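Local structure of FMN-binding domain-containing protein (Clostridium perfringens, 3O6U) at residues S82-V87 with Q97-A102; T33-N38 with A76-Q81. The protein is of unknown function but probably binds the flavin cofactor FMN. All blocks are in the same frame, centred on the assembly; numbering follows the deposited sequence.

In the fold
Both interactions lie in the alpha+beta body of the chain, their centres about 10 Å apart. Along the sequence interaction 2 closes before interaction 1 opens: strand 32-41, an outermost strand of the mixed sheet, first receives the C-terminal end of helix 66-80, and the loop that leaves this helix then runs past helix 92-111. Helix 66-80 thus supplies one segment of interaction 2 and leads into the loop of interaction 1. Its Leu77 lies against Phe98 and Ser82, its Ala76 touches Ile85, and the rings of Tyr37 and Phe98 meet edge-to-face. Together the two contacts join sheet, both helices and their connecting loop within the FMN-binding domain.

Interaction 1: residues S82-V87 with Q97-A102; sequences SSDIDV and QFKKLA
Lys99 NZ donates a hydrogen bond to the backbone O of Ile85, 2.8 Å away. The C=O...N angle of 165° puts the ammonium group almost in line with the carbonyl. Because the acceptor is a main-chain oxygen, the helix side chain holds the loop by its backbone. Two features of the lysine bring it there: CG stands anti to the carbonyl carbon (chi1 -68°), and the chain bends at chi3, 66°. On the way its methylenes run alongside Ile85 in the opposite direction, with Lys99 CG 3.7 Å from Ile85 CG1. Asp84 OD1 lies 4.4 Å from Lys99 NZ, too far for a salt bridge; its charge may still favour the ammonium group electrostatically, although the aspartate is poorly ordered.

Ile85, buried, is directed at the helix. Its CD1 approaches the Phe98 ring obliquely, 3.8 Å from Phe98 CD2, and the two side chains cross at about a right angle. Leu73 of helix 66-80 touches both residues, which makes this pair part of the packing between the two helices. Farther along helix 92-111 the small Ala102 lets the loop come close: Ser83 CB is 3.6 Å from Ala102 CB, and the CA atoms of Ser83 and Ala102 are 5.0 Å apart. Between these two touching points the loop turns sharply, its chain following an inverse gamma turn centred on Asp84. The arrangement is that of a loop between two successive helices that runs back along the second, antiparallel to it, within the FMN-binding domain: Ser83 lies at Ala102, Ile85 at Lys99, and Val87 reaches Ser95 and Asn96.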
ATOM      1  N   SER A  82      -1.648  12.597  -2.934  1.00 36.43           N
ATOM      2  CA  SER A  82      -3.030  12.257  -2.580  1.00 31.58           C
ATOM      3  C   SER A  82      -3.290  10.799  -2.950  1.00 41.57           C
ATOM      4  O   SER A  82      -2.544  10.206  -3.726  1.00 39.56           O
ATOM      5  CB  SER A  82      -4.058  13.134  -3.289  1.00 42.52           C
ATOM      6  OG  SER A  82      -4.151  12.781  -4.650  1.00 47.53           O
ATOM      7  N   SER A  83      -4.345  10.230  -2.382  1.00 37.19           N
ATOM      8  CA  SER A  83      -4.717   8.841  -2.632  1.00 33.89           C
ATOM      9  C   SER A  83      -5.230   8.652  -4.049  1.00 43.76           C
ATOM     10  O   SER A  83      -5.252   7.534  -4.562  1.00 39.14           O
ATOM     11  CB  SER A  83      -5.825   8.416  -1.664  1.00 51.21           C
ATOM     12  OG  SER A  83      -7.036   9.123  -1.920  1.00 50.41           O
ATOM     13  N   ASP A  84      -5.636   9.747  -4.683  1.00 55.48           N
ATOM     14  CA  ASP A  84      -6.202   9.676  -6.019  1.00 62.90           C
ATOM     15  C   ASP A  84      -5.164   9.397  -7.079  1.00 59.56           C
ATOM     16  O   ASP A  84      -4.742  10.305  -7.793  1.00 69.21           O
ATOM     17  CB  ASP A  84      -6.967  10.971  -6.352  1.00 76.33           C
ATOM     18  CG  ASP A  84      -7.429  11.028  -7.813  1.00 93.95           C
ATOM     19  OD1 ASP A  84      -8.211  10.141  -8.240  1.00 93.47           O
ATOM     20  OD2 ASP A  84      -7.002  11.965  -8.531  1.00 98.37           O
ATOM     21  N   ILE A  85      -4.734   8.143  -7.174  1.00 46.51           N
ATOM     22  CA  ILE A  85      -3.762   7.772  -8.193  1.00 44.43           C
ATOM     23  C   ILE A  85      -4.450   6.945  -9.278  1.00 42.59           C
ATOM     24  O   ILE A  85      -5.565   6.469  -9.086  1.00 42.65           O
ATOM     25  CB  ILE A  85      -2.573   6.947  -7.614  1.00 43.80           C
ATOM     26  CG1 ILE A  85      -3.084   5.753  -6.810  1.00 52.01           C
ATOM     27  CG2 ILE A  85      -1.701   7.828  -6.751  1.00 35.03           C
ATOM     28  CD1 ILE A  85      -2.230   4.499  -6.977  1.00 45.97           C
ATOM     29  N   ASP A  86      -3.780   6.790 -10.417  1.00 46.35           N
ATOM     30  CA  ASP A  86      -4.305   6.019 -11.546  1.00 45.89           C
ATOM     31  C   ASP A  86      -4.033   4.541 -11.284  1.00 38.36           C
ATOM     32  O   ASP A  86      -2.938   4.187 -10.836  1.00 36.99           O
ATOM     33  CB  ASP A  86      -3.605   6.430 -12.850  1.00 49.84           C
ATOM     34  CG  ASP A  86      -3.413   7.935 -12.970  1.00 66.08           C
ATOM     35  OD1 ASP A  86      -4.393   8.693 -12.763  1.00 67.16           O
ATOM     36  OD2 ASP A  86      -2.277   8.364 -13.280  1.00 68.82           O
ATOM     37  N   VAL A  87      -4.995   3.669 -11.565  1.00 34.05           N
ATOM     38  CA  VAL A  87      -4.729   2.273 -11.296  1.00 34.32           C
ATOM     39  C   VAL A  87      -3.661   1.780 -12.260  1.00 35.26           C
ATOM     40  O   VAL A  87      -3.424   2.398 -13.288  1.00 35.86           O
ATOM     41  CB  VAL A  87      -6.044   1.397 -11.308  1.00 40.17           C
ATOM     42  CG1 VAL A  87      -7.150   2.138 -10.564  1.00 27.92           C
ATOM     43  CG2 VAL A  87      -6.469   1.019 -12.694  1.00 35.65           C
ATOM     44  N   GLN A  97      -6.911  -1.682  -3.722  1.00 24.93           N
ATOM     45  CA  GLN A  97      -6.605  -1.926  -2.319  1.00 26.46           C
ATOM     46  C   GLN A  97      -5.670  -0.806  -1.803  1.00 29.60           C
ATOM     47  O   GLN A  97      -5.953  -0.194  -0.769  1.00 27.47           O
ATOM     48  CB  GLN A  97      -5.943  -3.294  -2.159  1.00 32.54           C
ATOM     49  CG  GLN A  97      -5.383  -3.561  -0.765  1.00 32.05           C
ATOM     50  CD  GLN A  97      -5.130  -5.035  -0.521  1.00 31.57           C
ATOM     51  OE1 GLN A  97      -5.991  -5.737  -0.003  1.00 44.72           O
ATOM     52  NE2 GLN A  97      -3.964  -5.514  -0.920  1.00 15.84           N
ATOM     53  N   PHE A  98      -4.580  -0.531  -2.532  1.00 28.69           N
ATOM     54  CA  PHE A  98      -3.627   0.535  -2.173  1.00 23.39           C
ATOM     55  C   PHE A  98      -4.331   1.873  -1.986  1.00 26.20           C
ATOM     56  O   PHE A  98      -4.056   2.585  -1.010  1.00 28.93           O
ATOM     57  CB  PHE A  98      -2.547   0.707  -3.259  1.00 24.10           C
ATOM     58  CG  PHE A  98      -1.521   1.812  -2.967  1.00 23.55           C
ATOM     59  CD1 PHE A  98      -0.404   1.568  -2.169  1.00 21.00           C
ATOM     60  CD2 PHE A  98      -1.675   3.093  -3.510  1.00 23.56           C
ATOM     61  CE1 PHE A  98       0.545   2.573  -1.927  1.00 20.19           C
ATOM     62  CE2 PHE A  98      -0.738   4.092  -3.269  1.00 31.12           C
ATOM     63  CZ  PHE A  98       0.374   3.833  -2.471  1.00 21.07           C
ATOM     64  N   LYS A  99      -5.227   2.216  -2.913  1.00 30.19           N
ATOM     65  CA  LYS A  99      -5.942   3.483  -2.834  1.00 32.72           C
ATOM     66  C   LYS A  99      -6.748   3.614  -1.550  1.00 27.78           C
ATOM     67  O   LYS A  99      -6.713   4.671  -0.926  1.00 26.82           O
ATOM     68  CB  LYS A  99      -6.823   3.701  -4.086  1.00 35.69           C
ATOM     69  CG  LYS A  99      -5.973   3.930  -5.358  1.00 49.29           C
ATOM     70  CD  LYS A  99      -6.788   4.058  -6.649  1.00 50.00           C
ATOM     71  CE  LYS A  99      -7.648   5.312  -6.647  1.00 54.72           C
ATOM     72  NZ  LYS A  99      -8.066   5.723  -8.014  1.00 60.47           N
ATOM     73  N   LYS A 100      -7.430   2.550  -1.118  1.00 25.51           N
ATOM     74  CA  LYS A 100      -8.211   2.630   0.131  1.00 34.31           C
ATOM     75  C   LYS A 100      -7.319   2.891   1.363  1.00 33.19           C
ATOM     76  O   LYS A 100      -7.643   3.733   2.205  1.00 29.84           O
ATOM     77  CB  LYS A 100      -9.064   1.370   0.331  1.00 37.01           C
ATOM     78  CG  LYS A 100     -10.232   1.238  -0.674  1.00 52.65           C
ATOM     79  CD  LYS A 100     -11.073  -0.014  -0.409  1.00 62.65           C
ATOM     80  CE  LYS A 100     -12.213  -0.198  -1.427  1.00 64.46           C
ATOM     81  NZ  LYS A 100     -11.870  -1.148  -2.533  1.00 66.45           N
ATOM     82  N   LEU A 101      -6.193   2.180   1.449  1.00 26.64           N
ATOM     83  CA  LEU A 101      -5.217   2.364   2.531  1.00 20.26           C
ATOM     84  C   LEU A 101      -4.641   3.800   2.483  1.00 21.99           C
ATOM     85  O   LEU A 101      -4.484   4.442   3.528  1.00 22.25           O
ATOM     86  CB  LEU A 101      -4.103   1.310   2.418  1.00 19.71           C
ATOM     87  CG  LEU A 101      -4.532  -0.143   2.686  1.00 22.74           C
ATOM     88  CD1 LEU A 101      -3.373  -1.106   2.485  1.00 28.39           C
ATOM     89  CD2 LEU A 101      -5.060  -0.248   4.087  1.00 23.17           C
ATOM     90  N   ALA A 102      -4.321   4.310   1.296  1.00 18.95           N
ATOM     91  CA  ALA A 102      -3.865   5.703   1.192  1.00 24.94           C
ATOM     92  C   ALA A 102      -4.942   6.696   1.701  1.00 30.98           C
ATOM     93  O   ALA A 102      -4.607   7.638   2.428  1.00 32.28           O
ATOM     94  CB  ALA A 102      -3.494   6.036  -0.248  1.00 15.18           C
TER

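Interaction 2: residues T33-N38 with A76-Q81; sequences TEAKYN and ALIEKQ
Strand 33-38 and helix 76-80 run roughly antiparallel, with 148° between their N-to-C directions and a closest axis approach of 8.3 Å. Their nearest CA atoms are those of Thr33 and Ile78, 6.5 Å apart, so the contact gathers at the start of the strand segment. Ala35 points toward the helix and receives two branched side chains. Ile78 CD1 sits 3.7 Å from Ala35 N and 3.8 Å from Ala35 CB, lying against the main chain as well as the methyl group. With Ile78 CG1 anti to the carbonyl carbon (chi1 -63°), the longer branch is the one directed at the strand. Leu77 adds one methyl, its CD2 4.0 Å from Ala35 CB, and also reaches Ile25 on the adjacent strand. This is a helix packed on a mixed, mainly antiparallel sheet, placed at an outermost strand. Just before Ala35, Thr33 and Glu34 together face Lys26 in a classic beta bulge. At the helix end, Gln81 has positive phi (56°) and turns back: its NE2 donates to Ile78 O at 2.6 Å, meeting a lone pair in the plane of that carbonyl though tilted somewhat from the Gln81 amide plane, while its OE1 accepts from the backbone N of Ile32.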
ATOM      1  N   THR A  33       6.695  12.041   2.174  1.00 27.33           N
ATOM      2  CA  THR A  33       8.112  12.039   1.873  1.00 29.54           C
ATOM      3  C   THR A  33       8.672  10.642   1.663  1.00 34.07           C
ATOM      4  O   THR A  33       9.632  10.450   0.931  1.00 41.39           O
ATOM      5  CB  THR A  33       8.771  12.797   3.067  1.00 36.13           C
ATOM      6  OG1 THR A  33       9.603  13.866   2.597  1.00 39.31           O
ATOM      7  CG2 THR A  33       9.519  11.842   3.951  1.00 29.68           C
ATOM      8  N   GLU A  34       8.065   9.675   2.339  1.00 29.17           N
ATOM      9  CA  GLU A  34       8.414   8.267   2.189  1.00 32.31           C
ATOM     10  C   GLU A  34       7.086   7.503   2.133  1.00 34.36           C
ATOM     11  O   GLU A  34       6.120   7.862   2.806  1.00 39.64           O
ATOM     12  CB  GLU A  34       9.209   7.733   3.382  1.00 39.50           C
ATOM     13  CG  GLU A  34      10.374   8.582   3.851  1.00 51.08           C
ATOM     14  CD  GLU A  34      11.662   8.319   3.093  1.00 65.31           C
ATOM     15  OE1 GLU A  34      11.872   7.168   2.636  1.00 56.99           O
ATOM     16  OE2 GLU A  34      12.478   9.267   2.976  1.00 74.58           O
ATOM     17  N   ALA A  35       7.036   6.457   1.322  1.00 30.94           N
ATOM     18  CA  ALA A  35       5.843   5.634   1.217  1.00 26.09           C
ATOM     19  C   ALA A  35       6.269   4.167   1.052  1.00 32.64           C
ATOM     20  O   ALA A  35       7.003   3.836   0.119  1.00 31.19           O
ATOM     21  CB  ALA A  35       4.997   6.081   0.043  1.00 12.96           C
ATOM     22  N   LYS A  36       5.828   3.303   1.975  1.00 31.67           N
ATOM     23  CA  LYS A  36       6.158   1.867   1.929  1.00 28.74           C
ATOM     24  C   LYS A  36       4.914   0.987   1.896  1.00 21.62           C
ATOM     25  O   LYS A  36       4.132   0.947   2.845  1.00 24.41           O
ATOM     26  CB  LYS A  36       7.062   1.464   3.116  1.00 22.67           C
ATOM     27  CG  LYS A  36       7.588   0.010   3.041  1.00 40.38           C
ATOM     28  CD  LYS A  36       9.007  -0.135   3.631  1.00 57.37           C
ATOM     29  CE  LYS A  36       9.143  -1.282   4.655  1.00 59.77           C
ATOM     30  NZ  LYS A  36       8.902  -2.663   4.119  1.00 59.78           N
ATOM     31  N   TYR A  37       4.723   0.283   0.790  1.00 22.74           N
ATOM     32  CA  TYR A  37       3.547  -0.568   0.664  1.00 24.90           C
ATOM     33  C   TYR A  37       3.896  -2.024   0.387  1.00 27.62           C
ATOM     34  O   TYR A  37       4.610  -2.328  -0.560  1.00 32.37           O
ATOM     35  CB  TYR A  37       2.621  -0.030  -0.445  1.00 24.86           C
ATOM     36  CG  TYR A  37       1.465  -0.938  -0.802  1.00 25.79           C
ATOM     37  CD1 TYR A  37       0.311  -0.969  -0.023  1.00 24.96           C
ATOM     38  CD2 TYR A  37       1.526  -1.766  -1.920  1.00 26.20           C
ATOM     39  CE1 TYR A  37      -0.758  -1.807  -0.349  1.00 27.08           C
ATOM     40  CE2 TYR A  37       0.466  -2.609  -2.252  1.00 30.44           C
ATOM     41  CZ  TYR A  37      -0.674  -2.621  -1.465  1.00 31.08           C
ATOM     42  OH  TYR A  37      -1.729  -3.442  -1.789  1.00 23.40           O
ATOM     43  N   ASN A  38       3.368  -2.918   1.213  1.00 25.02           N
ATOM     44  CA  ASN A  38       3.606  -4.335   1.050  1.00 11.90           C
ATOM     45  C   ASN A  38       2.411  -5.241   1.257  1.00 20.13           C
ATOM     46  O   ASN A  38       1.682  -5.104   2.244  1.00 19.95           O
ATOM     47  CB  ASN A  38       4.664  -4.831   2.047  1.00  9.75           C
ATOM     48  CG  ASN A  38       6.044  -4.334   1.741  1.00 23.97           C
ATOM     49  OD1 ASN A  38       6.690  -4.797   0.802  1.00 26.59           O
ATOM     50  ND2 ASN A  38       6.509  -3.378   2.525  1.00 19.51           N
ATOM     51  N   ALA A  76       3.946   6.888  -7.078  1.00 25.99           N
ATOM     52  CA  ALA A  76       2.786   7.634  -7.563  1.00 29.89           C
ATOM     53  C   ALA A  76       2.122   8.373  -6.417  1.00 32.32           C
ATOM     54  O   ALA A  76       1.575   9.454  -6.607  1.00 47.40           O
ATOM     55  CB  ALA A  76       1.781   6.704  -8.231  1.00 23.18           C
ATOM     56  N   LEU A  77       2.158   7.783  -5.231  1.00 32.38           N
ATOM     57  CA  LEU A  77       1.577   8.411  -4.047  1.00 33.16           C
ATOM     58  C   LEU A  77       2.395   9.647  -3.703  1.00 34.45           C
ATOM     59  O   LEU A  77       1.849  10.717  -3.450  1.00 35.23           O
ATOM     60  CB  LEU A  77       1.599   7.433  -2.868  1.00 27.79           C
ATOM     61  CG  LEU A  77       1.020   7.955  -1.544  1.00 28.56           C
ATOM     62  CD1 LEU A  77      -0.422   8.435  -1.735  1.00 31.45           C
ATOM     63  CD2 LEU A  77       1.087   6.866  -0.499  1.00 17.52           C
ATOM     64  N   ILE A  78       3.713   9.495  -3.700  1.00 38.02           N
ATOM     65  CA  ILE A  78       4.591  10.610  -3.388  1.00 40.41           C
ATOM     66  C   ILE A  78       4.495  11.715  -4.443  1.00 39.43           C
ATOM     67  O   ILE A  78       4.519  12.894  -4.104  1.00 44.47           O
ATOM     68  CB  ILE A  78       6.037  10.109  -3.218  1.00 37.66           C
ATOM     69  CG1 ILE A  78       6.062   9.154  -2.014  1.00 30.88           C
ATOM     70  CG2 ILE A  78       7.010  11.289  -3.036  1.00 28.44           C
ATOM     71  CD1 ILE A  78       7.363   8.431  -1.805  1.00 20.92           C
ATOM     72  N   GLU A  79       4.337  11.329  -5.708  1.00 33.84           N
ATOM     73  CA  GLU A  79       4.199  12.278  -6.811  1.00 41.54           C
ATOM     74  C   GLU A  79       2.849  13.010  -6.757  1.00 37.67           C
ATOM     75  O   GLU A  79       2.770  14.196  -7.045  1.00 43.37           O
ATOM     76  CB  GLU A  79       4.318  11.547  -8.160  1.00 46.19           C
ATOM     77  CG  GLU A  79       4.159  12.448  -9.396  1.00 55.29           C
ATOM     78  CD  GLU A  79       5.341  13.388  -9.613  1.00 75.07           C
ATOM     79  OE1 GLU A  79       6.358  12.962 -10.208  1.00 75.99           O
ATOM     80  OE2 GLU A  79       5.253  14.557  -9.179  1.00 80.26           O
ATOM     81  N   LYS A  80       1.786  12.312  -6.379  1.00 45.98           N
ATOM     82  CA  LYS A  80       0.460  12.926  -6.336  1.00 43.19           C
ATOM     83  C   LYS A  80       0.118  13.605  -5.029  1.00 41.47           C
ATOM     84  O   LYS A  80      -0.745  14.479  -4.981  1.00 48.12           O
ATOM     85  CB  LYS A  80      -0.621  11.873  -6.603  1.00 52.29           C
ATOM     86  CG  LYS A  80      -0.697  11.386  -8.036  1.00 62.25           C
ATOM     87  CD  LYS A  80      -1.951  11.899  -8.718  1.00 71.68           C
ATOM     88  CE  LYS A  80      -1.899  11.641 -10.214  1.00 77.91           C
ATOM     89  NZ  LYS A  80      -3.153  12.053 -10.896  1.00 81.48           N
ATOM     90  N   GLN A  81       0.799  13.197  -3.966  1.00 37.89           N
ATOM     91  CA  GLN A  81       0.519  13.708  -2.630  1.00 37.73           C
ATOM     92  C   GLN A  81      -0.958  13.506  -2.244  1.00 44.05           C
ATOM     93  O   GLN A  81      -1.468  14.179  -1.352  1.00 45.83           O
ATOM     94  CB  GLN A  81       0.922  15.182  -2.482  1.00 29.90           C
ATOM     95  CG  GLN A  81       2.439  15.424  -2.583  1.00 24.65           C
ATOM     96  CD  GLN A  81       3.237  14.799  -1.449  1.00 38.11           C
ATOM     97  OE1 GLN A  81       2.947  15.016  -0.271  1.00 52.24           O
ATOM     98  NE2 GLN A  81       4.260  14.030  -1.803  1.00 34.27           N
TER